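Local coordinates for metallo-beta-lactamase domain-containing protein (Thermotoga maritima, PDB 3H3E) that is of uncharacterized function but binds zinc and is probably a metal-dependent hydrolase of the metallo-beta-lactamase superfamily, at residues G145-E150 with C180-I185. The protein carries 2 engineered substitutions. Residues are numbered along the deposited sequence; the frame is centred on the assembly and turned at random.
With ZN (zinc ion), chain B.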
# COMPACT_ATOMS: atom_id res chain seq x y z
N GLY A 145 12.18 7.51 9.60
CA GLY A 145 11.96 8.77 8.93
C GLY A 145 11.66 9.93 9.85
O GLY A 145 11.78 9.83 11.07
N ASP A 146 11.27 11.05 9.25
CA ASP A 146 11.07 12.27 10.00
C ASP A 146 9.64 12.74 9.89
O ASP A 146 9.37 13.90 9.61
CB ASP A 146 12.00 13.34 9.45
CG ASP A 146 12.36 14.36 10.48
OD1 ASP A 146 12.28 14.00 11.68
OD2 ASP A 146 12.71 15.50 10.11
N PHE A 147 8.71 11.83 10.14
CA PHE A 147 7.30 12.09 9.91
C PHE A 147 6.58 12.76 11.09
O PHE A 147 6.76 12.40 12.24
CB PHE A 147 6.59 10.80 9.51
CG PHE A 147 7.13 10.21 8.25
CD1 PHE A 147 6.94 10.86 7.03
CD2 PHE A 147 7.82 9.02 8.26
CE1 PHE A 147 7.44 10.33 5.86
CE2 PHE A 147 8.33 8.48 7.10
CZ PHE A 147 8.14 9.14 5.90
N PHE A 148 5.75 13.76 10.77
CA PHE A 148 4.92 14.40 11.77
C PHE A 148 3.49 14.45 11.32
O PHE A 148 3.18 14.22 10.15
CB PHE A 148 5.41 15.81 12.05
CG PHE A 148 6.77 15.85 12.64
CD1 PHE A 148 6.93 16.02 14.00
CD2 PHE A 148 7.88 15.70 11.85
CE1 PHE A 148 8.18 16.05 14.55
CE2 PHE A 148 9.13 15.73 12.41
CZ PHE A 148 9.27 15.90 13.75
N VAL A 149 2.60 14.74 12.25
CA VAL A 149 1.19 14.88 11.92
C VAL A 149 0.60 16.01 12.77
O VAL A 149 1.10 16.30 13.85
CB VAL A 149 0.44 13.53 12.08
CG1 VAL A 149 0.25 13.20 13.54
CG2 VAL A 149 -0.89 13.57 11.37
N GLU A 150 -0.42 16.67 12.26
CA GLU A 150 -1.00 17.82 12.95
C GLU A 150 -2.49 17.62 13.10
O GLU A 150 -3.21 17.56 12.11
CB GLU A 150 -0.73 19.12 12.20
CG GLU A 150 0.72 19.61 12.26
CD GLU A 150 0.86 21.09 11.96
OE1 GLU A 150 -0.14 21.71 11.53
OE2 GLU A 150 1.97 21.65 12.16
N CYS A 180 2.85 1.70 1.73
CA CYS A 180 4.19 2.09 2.13
C CYS A 180 4.74 1.33 3.34
O CYS A 180 5.94 1.30 3.58
CB CYS A 180 4.25 3.61 2.34
SG CYS A 180 5.35 4.46 1.23
N SER A 181 3.85 0.72 4.12
CA SER A 181 4.26 -0.05 5.29
C SER A 181 5.07 0.77 6.29
O SER A 181 6.19 0.41 6.61
CB SER A 181 5.08 -1.27 4.87
OG SER A 181 4.38 -2.04 3.92
N HIS A 182 4.51 1.85 6.79
CA HIS A 182 5.23 2.72 7.72
C HIS A 182 5.35 2.08 9.09
O HIS A 182 6.29 2.33 9.84
CB HIS A 182 4.53 4.06 7.83
CG HIS A 182 4.80 4.99 6.68
ND1 HIS A 182 6.04 5.57 6.47
CD2 HIS A 182 4.00 5.43 5.68
CE1 HIS A 182 5.98 6.34 5.40
NE2 HIS A 182 4.76 6.27 4.90
N ARG A 183 4.38 1.24 9.41
CA ARG A 183 4.36 0.59 10.70
C ARG A 183 5.23 -0.66 10.70
O ARG A 183 5.41 -1.28 11.74
CB ARG A 183 2.93 0.25 11.09
CG ARG A 183 2.07 1.47 11.37
CD ARG A 183 0.98 1.06 12.35
NE ARG A 183 0.74 2.11 13.33
CZ ARG A 183 0.49 1.89 14.61
NH1 ARG A 183 0.45 0.66 15.07
NH2 ARG A 183 0.29 2.91 15.42
N GLY A 184 5.77 -1.01 9.54
CA GLY A 184 6.64 -2.17 9.40
C GLY A 184 6.01 -3.31 8.63
O GLY A 184 4.96 -3.80 9.02
N ILE A 185 6.63 -3.73 7.53
CA ILE A 185 6.01 -4.74 6.68
C ILE A 185 5.96 -6.07 7.42
O ILE A 185 5.03 -6.85 7.25
CB ILE A 185 6.72 -4.89 5.33
CG1 ILE A 185 6.02 -5.91 4.44
CG2 ILE A 185 8.15 -5.32 5.55
CD1 ILE A 185 4.56 -5.74 4.32
ZN ZN B . 3.96 7.29 2.91
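Phe147 and His182 meet ring to ring beside the zinc site, in a T-shaped pair whose imidazole turns its edge toward the phenyl face. The ring centroids lie 4.8 Å apart and the planes stand at 76°. CE1 and ND1 are the imidazole atoms nearest the phenyl ring: His182 CE1 comes within 3.6 Å of Phe147 CZ, and His182 ND1 lies 3.8 Å from Phe147 CE2. Histidine suits this place because NE2 of His182 serves as the metal ligand, 2.4 Å from the zinc, while the ring's other side can still pack against an aromatic face; phenylalanine supplies an apolar wall that does not compete for the metal. CB of Phe147 already points toward the loop, and with CG anti to the carbonyl carbon (chi1 -61°) the ring extends to the histidine.

This pair is the whole of the packing between 145-150 and 180-185, and the interface buries just 75 Å². The histidine side is the tight one: Phe160 stacks on His182, and Glu163 accepts hydrogen bonds from the backbone N of both His182 and Arg183. His69 and His71, from the His-X-His-X-Asp-His motif of the metallo-beta-lactamase fold, join His182 as protein ligands of the zinc. The phenylalanine side is looser, with Phe147 partly exposed. Phe147 begins strand 147-150, an inner strand of a small antiparallel sheet between strands 95-98 and 155-157, and so packs that sheet against a zinc ligand in the loop that leads from strand 173-178 to helix 185-193.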